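Long-range contacts in porin B (Pseudomonas putida, PDB 4GEY), which probably lets glucose and related sugars pass through the outer membrane, as a beta-barrel channel of the carbohydrate-selective OprB porin family: residues K24-G28 / I432-F436; L74-L78 / E90-I95. The protein carries 2 engineered substitutions. One frame throughout, in Å; residues are numbered along the deposited sequence.

Contact 1 of 2, residues K24-G28 / I432-F436; sequences KWMTG and IQSSF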
ATOM      1  N   LYS A  24     -16.114 -12.176 -15.760  1.00 43.05           N
ATOM      2  CA  LYS A  24     -15.217 -11.589 -14.770  1.00 41.15           C
ATOM      3  C   LYS A  24     -15.375 -12.268 -13.408  1.00 37.56           C
ATOM      4  O   LYS A  24     -14.716 -11.904 -12.433  1.00 33.19           O
ATOM      5  CB  LYS A  24     -15.391 -10.073 -14.672  1.00 43.46           C
ATOM      6  CG  LYS A  24     -16.745  -9.585 -14.163  1.00 50.67           C
ATOM      7  CD  LYS A  24     -16.648  -8.087 -13.868  1.00 57.92           C
ATOM      8  CE  LYS A  24     -17.968  -7.471 -13.421  1.00 63.13           C
ATOM      9  NZ  LYS A  24     -17.829  -5.999 -13.181  1.00 60.27           N
ATOM     10  N   TRP A  25     -16.256 -13.261 -13.355  1.00 30.82           N
ATOM     11  CA  TRP A  25     -16.392 -14.105 -12.172  1.00 34.50           C
ATOM     12  C   TRP A  25     -16.172 -15.599 -12.481  1.00 35.49           C
ATOM     13  O   TRP A  25     -16.726 -16.162 -13.428  1.00 37.42           O
ATOM     14  CB  TRP A  25     -17.762 -13.935 -11.532  1.00 38.10           C
ATOM     15  CG  TRP A  25     -18.291 -12.548 -11.541  1.00 41.13           C
ATOM     16  CD1 TRP A  25     -17.812 -11.480 -10.845  1.00 39.81           C
ATOM     17  CD2 TRP A  25     -19.433 -12.080 -12.264  1.00 43.34           C
ATOM     18  NE1 TRP A  25     -18.577 -10.367 -11.105  1.00 37.02           N
ATOM     19  CE2 TRP A  25     -19.579 -10.709 -11.974  1.00 40.64           C
ATOM     20  CE3 TRP A  25     -20.343 -12.685 -13.133  1.00 43.19           C
ATOM     21  CZ2 TRP A  25     -20.608  -9.931 -12.520  1.00 37.30           C
ATOM     22  CZ3 TRP A  25     -21.362 -11.911 -13.676  1.00 41.43           C
ATOM     23  CH2 TRP A  25     -21.483 -10.548 -13.366  1.00 37.84           C
HETATM   24  N   MSE A  26     -15.375 -16.248 -11.654  1.00 36.47           N
HETATM   25  CA  MSE A  26     -15.102 -17.657 -11.858  1.00 42.05           C
HETATM   26  C   MSE A  26     -16.360 -18.503 -11.758  1.00 47.91           C
HETATM   27  O   MSE A  26     -16.499 -19.499 -12.467  1.00 52.45           O
HETATM   28  CB  MSE A  26     -14.077 -18.138 -10.844  1.00 40.15           C
HETATM   29  CG  MSE A  26     -13.591 -19.530 -11.106  1.00 40.47           C
HETATM   30 SE   MSE A  26     -12.419 -20.090  -9.661  1.00 62.55          SE
HETATM   31  CE  MSE A  26     -13.692 -21.151  -8.620  1.00 43.49           C
ATOM     32  N   THR A  27     -17.275 -18.109 -10.879  1.00 47.31           N
ATOM     33  CA  THR A  27     -18.498 -18.880 -10.662  1.00 42.85           C
ATOM     34  C   THR A  27     -19.621 -18.399 -11.582  1.00 42.56           C
ATOM     35  O   THR A  27     -20.750 -18.895 -11.522  1.00 42.25           O
ATOM     36  CB  THR A  27     -18.950 -18.827  -9.186  1.00 42.80           C
ATOM     37  OG1 THR A  27     -19.183 -17.466  -8.790  1.00 44.04           O
ATOM     38  CG2 THR A  27     -17.879 -19.423  -8.301  1.00 34.55           C
ATOM     39  N   GLY A  28     -19.290 -17.422 -12.428  1.00 41.49           N
ATOM     40  CA  GLY A  28     -20.212 -16.890 -13.414  1.00 41.79           C
ATOM     41  C   GLY A  28     -21.373 -16.096 -12.849  1.00 48.25           C
ATOM     42  O   GLY A  28     -21.281 -15.539 -11.747  1.00 46.53           O
ATOM     43  N   ILE A 432      -0.827 -14.158  -7.762  1.00 23.49           N
ATOM     44  CA  ILE A 432      -2.078 -14.614  -8.347  1.00 23.70           C
ATOM     45  C   ILE A 432      -3.230 -13.712  -7.919  1.00 30.90           C
ATOM     46  O   ILE A 432      -3.360 -13.378  -6.734  1.00 34.49           O
ATOM     47  CB  ILE A 432      -2.417 -16.033  -7.875  1.00 24.40           C
ATOM     48  CG1 ILE A 432      -1.399 -17.034  -8.394  1.00 24.83           C
ATOM     49  CG2 ILE A 432      -3.815 -16.430  -8.322  1.00 28.68           C
ATOM     50  CD1 ILE A 432      -1.884 -18.456  -8.246  1.00 26.14           C
ATOM     51  N   GLN A 433      -4.068 -13.324  -8.877  1.00 27.51           N
ATOM     52  CA  GLN A 433      -5.252 -12.531  -8.581  1.00 23.71           C
ATOM     53  C   GLN A 433      -6.459 -13.178  -9.202  1.00 26.19           C
ATOM     54  O   GLN A 433      -6.459 -13.481 -10.386  1.00 35.12           O
ATOM     55  CB  GLN A 433      -5.108 -11.118  -9.125  1.00 23.22           C
ATOM     56  CG  GLN A 433      -4.033 -10.311  -8.454  1.00 22.45           C
ATOM     57  CD  GLN A 433      -3.699  -9.060  -9.236  1.00 34.04           C
ATOM     58  OE1 GLN A 433      -3.684  -9.077 -10.466  1.00 38.11           O
ATOM     59  NE2 GLN A 433      -3.441  -7.963  -8.532  1.00 34.91           N
ATOM     60  N   SER A 434      -7.501 -13.390  -8.414  1.00 28.07           N
ATOM     61  CA  SER A 434      -8.708 -13.986  -8.963  1.00 32.89           C
ATOM     62  C   SER A 434     -10.004 -13.513  -8.300  1.00 34.88           C
ATOM     63  O   SER A 434     -10.058 -13.299  -7.080  1.00 27.92           O
ATOM     64  CB  SER A 434      -8.616 -15.501  -8.889  1.00 37.10           C
ATOM     65  OG  SER A 434      -9.692 -16.062  -9.604  1.00 47.95           O
ATOM     66  N   SER A 435     -11.048 -13.360  -9.110  1.00 40.06           N
ATOM     67  CA  SER A 435     -12.357 -12.982  -8.599  1.00 42.49           C
ATOM     68  C   SER A 435     -13.366 -14.082  -8.859  1.00 42.34           C
ATOM     69  O   SER A 435     -13.496 -14.580  -9.980  1.00 42.25           O
ATOM     70  CB  SER A 435     -12.830 -11.656  -9.193  1.00 44.79           C
ATOM     71  OG  SER A 435     -12.544 -11.578 -10.570  1.00 54.38           O
ATOM     72  N   PHE A 436     -14.072 -14.462  -7.800  1.00 43.49           N
ATOM     73  CA  PHE A 436     -14.998 -15.579  -7.857  1.00 39.49           C
ATOM     74  C   PHE A 436     -16.357 -15.104  -8.322  1.00 33.93           C
ATOM     75  O   PHE A 436     -16.682 -13.938  -8.126  1.00 30.44           O
ATOM     76  CB  PHE A 436     -15.114 -16.250  -6.490  1.00 42.73           C
ATOM     77  CG  PHE A 436     -13.862 -16.943  -6.052  1.00 44.13           C
ATOM     78  CD1 PHE A 436     -13.397 -18.040  -6.731  1.00 50.87           C
ATOM     79  CD2 PHE A 436     -13.156 -16.497  -4.963  1.00 47.28           C
ATOM     80  CE1 PHE A 436     -12.246 -18.670  -6.328  1.00 57.38           C
ATOM     81  CE2 PHE A 436     -12.011 -17.127  -4.557  1.00 46.33           C
ATOM     82  CZ  PHE A 436     -11.556 -18.209  -5.235  1.00 51.83           C
ATOM     83  OXT PHE A 436     -17.139 -15.873  -8.889  1.00 36.54           O
TER
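Thr27 grips the end of the chain twice: its backbone N and its OG1 both donate to OXT of Phe436. The bond from Thr27 N to Phe436 OXT is 3.0 Å long and nearly straight (163° at the hydrogen). With chi1 at 59°, OG1 sits between the residue's own N and carbonyl carbon, where it can join the amide at the carboxylate. One residue back, Met26 N gives its hydrogen to an in-plane lone pair of Ser435 O (3.0 Å). Ser435 OG in turn donates to Lys24 O at 2.9 Å, almost in line with that carbonyl. Beside these polar links runs a Met-aromatic contact. The side chains of Met26, modelled as selenomethionine, and Phe436 lie side by side and point the same way, and Met26 SE meets the ring at its edge, 3.6 Å from Phe436 CE1. A bound C8E detergent lies near that phenylalanine, the terminal aromatic residue familiar from outer-membrane barrel proteins. What presents the Thr27 donors is a type I turn from Trp25 to Gly28, closed by Gly28 N to Trp25 O. Further out, Arg34 of helix 33-40 forms a salt bridge with OXT, bonds Gly28 O and makes a cation-pi contact with Trp25, while Trp30 NE1 is bonded to Thr27 OG1. With an alanine here the carboxylate would keep the amide but is likely to be held less firmly, and Trp30 NE1 would probably lose its acceptor. Amide, hydroxyl and guanidinium all converging on OXT would be expected to favour an ionised C-terminus.

Contact 2 of 2, residues L74-L78 / E90-I95; sequences LGAHL and EFKLAI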
ATOM      1  N   LEU A  74     -14.245 -10.293   0.841  1.00 27.09           N
ATOM      2  CA  LEU A  74     -15.666 -10.539   0.636  1.00 37.29           C
ATOM      3  C   LEU A  74     -16.350  -9.182   0.649  1.00 37.04           C
ATOM      4  O   LEU A  74     -16.196  -8.423   1.600  1.00 45.52           O
ATOM      5  CB  LEU A  74     -16.182 -11.449   1.757  1.00 29.07           C
ATOM      6  CG  LEU A  74     -17.537 -12.163   1.768  1.00 41.04           C
ATOM      7  CD1 LEU A  74     -18.592 -11.321   2.445  1.00 44.14           C
ATOM      8  CD2 LEU A  74     -17.962 -12.515   0.362  1.00 47.92           C
ATOM      9  N   GLY A  75     -17.086  -8.857  -0.410  1.00 38.06           N
ATOM     10  CA  GLY A  75     -17.604  -7.509  -0.561  1.00 28.22           C
ATOM     11  C   GLY A  75     -19.079  -7.408  -0.897  1.00 40.43           C
ATOM     12  O   GLY A  75     -19.663  -8.289  -1.539  1.00 37.76           O
ATOM     13  N   ALA A  76     -19.692  -6.320  -0.454  1.00 37.29           N
ATOM     14  CA  ALA A  76     -21.075  -6.041  -0.811  1.00 45.16           C
ATOM     15  C   ALA A  76     -21.227  -4.567  -1.171  1.00 42.77           C
ATOM     16  O   ALA A  76     -21.006  -3.685  -0.341  1.00 42.94           O
ATOM     17  CB  ALA A  76     -22.005  -6.418   0.325  1.00 50.90           C
ATOM     18  N   HIS A  77     -21.591  -4.315  -2.423  1.00 43.23           N
ATOM     19  CA  HIS A  77     -21.653  -2.967  -2.970  1.00 43.95           C
ATOM     20  C   HIS A  77     -23.098  -2.613  -3.270  1.00 42.37           C
ATOM     21  O   HIS A  77     -23.720  -3.203  -4.152  1.00 36.04           O
ATOM     22  CB  HIS A  77     -20.848  -2.910  -4.258  1.00 46.16           C
ATOM     23  CG  HIS A  77     -20.459  -1.529  -4.675  1.00 54.69           C
ATOM     24  ND1 HIS A  77     -20.510  -0.449  -3.819  1.00 55.44           N
ATOM     25  CD2 HIS A  77     -20.005  -1.049  -5.857  1.00 57.37           C
ATOM     26  CE1 HIS A  77     -20.103   0.633  -4.454  1.00 50.63           C
ATOM     27  NE2 HIS A  77     -19.790   0.297  -5.692  1.00 54.18           N
ATOM     28  N   LEU A  78     -23.639  -1.645  -2.542  1.00 39.62           N
ATOM     29  CA  LEU A  78     -25.055  -1.345  -2.677  1.00 40.24           C
ATOM     30  C   LEU A  78     -25.338  -0.009  -3.359  1.00 47.74           C
ATOM     31  O   LEU A  78     -24.840   1.048  -2.954  1.00 45.09           O
ATOM     32  CB  LEU A  78     -25.750  -1.419  -1.320  1.00 44.29           C
ATOM     33  CG  LEU A  78     -26.188  -2.802  -0.824  1.00 51.13           C
ATOM     34  CD1 LEU A  78     -25.042  -3.814  -0.805  1.00 33.47           C
ATOM     35  CD2 LEU A  78     -26.828  -2.665   0.565  1.00 35.33           C
ATOM     36  N   GLU A  90     -24.308   5.265  -2.063  1.00 38.05           N
ATOM     37  CA  GLU A  90     -23.693   3.950  -2.184  1.00 42.03           C
ATOM     38  C   GLU A  90     -23.305   3.470  -0.803  1.00 44.00           C
ATOM     39  O   GLU A  90     -22.852   4.264   0.021  1.00 49.65           O
ATOM     40  CB  GLU A  90     -22.424   4.006  -3.038  1.00 37.91           C
ATOM     41  CG  GLU A  90     -22.576   4.670  -4.385  1.00 42.96           C
ATOM     42  CD  GLU A  90     -21.260   4.777  -5.125  1.00 51.10           C
ATOM     43  OE1 GLU A  90     -20.306   4.050  -4.760  1.00 52.76           O
ATOM     44  OE2 GLU A  90     -21.178   5.592  -6.070  1.00 58.20           O
ATOM     45  N   PHE A  91     -23.483   2.176  -0.552  1.00 37.84           N
ATOM     46  CA  PHE A  91     -22.944   1.553   0.648  1.00 40.89           C
ATOM     47  C   PHE A  91     -21.969   0.467   0.244  1.00 45.76           C
ATOM     48  O   PHE A  91     -22.186  -0.241  -0.746  1.00 49.56           O
ATOM     49  CB  PHE A  91     -24.051   0.955   1.519  1.00 45.00           C
ATOM     50  CG  PHE A  91     -23.539   0.231   2.740  1.00 41.18           C
ATOM     51  CD1 PHE A  91     -23.222   0.932   3.897  1.00 39.20           C
ATOM     52  CD2 PHE A  91     -23.378  -1.146   2.731  1.00 32.59           C
ATOM     53  CE1 PHE A  91     -22.749   0.274   5.019  1.00 36.86           C
ATOM     54  CE2 PHE A  91     -22.910  -1.808   3.843  1.00 32.65           C
ATOM     55  CZ  PHE A  91     -22.593  -1.099   4.992  1.00 37.69           C
ATOM     56  N   LYS A  92     -20.899   0.323   1.012  1.00 45.72           N
ATOM     57  CA  LYS A  92     -19.934  -0.729   0.728  1.00 44.00           C
ATOM     58  C   LYS A  92     -19.508  -1.469   1.983  1.00 41.06           C
ATOM     59  O   LYS A  92     -19.075  -0.860   2.954  1.00 35.23           O
ATOM     60  CB  LYS A  92     -18.717  -0.162   0.018  1.00 39.85           C
ATOM     61  CG  LYS A  92     -17.657  -1.198  -0.251  1.00 43.03           C
ATOM     62  CD  LYS A  92     -18.173  -2.294  -1.161  1.00 41.86           C
ATOM     63  CE  LYS A  92     -17.082  -3.323  -1.427  1.00 35.51           C
ATOM     64  NZ  LYS A  92     -15.902  -2.703  -2.063  1.00 31.03           N
ATOM     65  N   LEU A  93     -19.646  -2.787   1.960  1.00 45.00           N
ATOM     66  CA  LEU A  93     -19.154  -3.620   3.046  1.00 44.83           C
ATOM     67  C   LEU A  93     -18.051  -4.541   2.513  1.00 47.35           C
ATOM     68  O   LEU A  93     -18.241  -5.239   1.512  1.00 45.24           O
ATOM     69  CB  LEU A  93     -20.307  -4.412   3.683  1.00 37.05           C
ATOM     70  CG  LEU A  93     -19.981  -5.512   4.698  1.00 37.37           C
ATOM     71  CD1 LEU A  93     -18.914  -5.088   5.701  1.00 30.55           C
ATOM     72  CD2 LEU A  93     -21.238  -5.969   5.424  1.00 33.77           C
ATOM     73  N   ALA A  94     -16.891  -4.515   3.167  1.00 45.24           N
ATOM     74  CA  ALA A  94     -15.800  -5.409   2.798  1.00 43.20           C
ATOM     75  C   ALA A  94     -15.179  -6.056   4.017  1.00 40.07           C
ATOM     76  O   ALA A  94     -14.841  -5.376   4.981  1.00 37.89           O
ATOM     77  CB  ALA A  94     -14.741  -4.685   1.998  1.00 26.18           C
ATOM     78  N   ILE A  95     -15.028  -7.377   3.948  1.00 40.08           N
ATOM     79  CA  ILE A  95     -14.390  -8.160   4.991  1.00 39.84           C
ATOM     80  C   ILE A  95     -13.211  -8.919   4.385  1.00 37.83           C
ATOM     81  O   ILE A  95     -13.310  -9.442   3.283  1.00 39.60           O
ATOM     82  CB  ILE A  95     -15.395  -9.130   5.621  1.00 38.94           C
ATOM     83  CG1 ILE A  95     -16.521  -8.339   6.285  1.00 39.99           C
ATOM     84  CG2 ILE A  95     -14.725  -9.992   6.649  1.00 43.03           C
ATOM     85  CD1 ILE A  95     -17.394  -9.163   7.196  1.00 43.65           C
TER
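Lys92 lies across Ala76 and His77 of the neighbouring strand, its side chain at about a right angle to that of His77. From CB the chain runs to CG, anti to the backbone N (chi1 178°) and 4.2 Å from Ala76 O, and then bends at chi2, which brings Lys92 CD to 3.3 Å from Ala76 O and 4.0 Å from His77 ND1. Lys92 CE stays over the Ala76 backbone, 4.1 Å from Ala76 N, and nears Gly75 CA, where the glycine has no side chain to meet it. At the tip, NZ is hydrogen-bonded to Gln133 OE1 of strand 129-140, the next strand round. Beneath this lies regular antiparallel pairing in the wall of the porin barrel: Leu74, Ala76 and Leu78 form hydrogen-bonded pairs with Ile95, Leu93 and Phe91, each through two backbone bonds. Those six apolar residues share one face, probably the lipid side, and Leu78 CB there meets Phe91 CB at 4.1 Å. His77 and Lys92 lie on the other face as a non-hydrogen-bonded pair. The histidine ring brings His77 CE1 to 3.4 Å from Glu90 OE1, which approaches at the ring edge; ring and carboxylate planes stand 71° apart. That same OE1 also has a long, weak ion pair with Lys137.

Overall arrangement
Both contacts lie near the surface of the same barrel, on the same side of the chain's centre, their centres about 17 Å apart and their nearest atoms about 8 Å apart. Strand 42-57 lies between them, pairing with strand 425-435 of contact 1 and with strand 66-79 of contact 2. Contact 2 joins neighbours in sequence and lies wholly in the wall, where repeating backbone bonds carry it and side chains sort into an apolar face and a mixed one that carries His77 and Lys92. Contact 1 brings together parts some 400 residues apart, a loop with a type I turn and the last strand's end, and adds to two backbone amide bonds a terminal charge, two hydroxyl donors and one Met-aromatic contact.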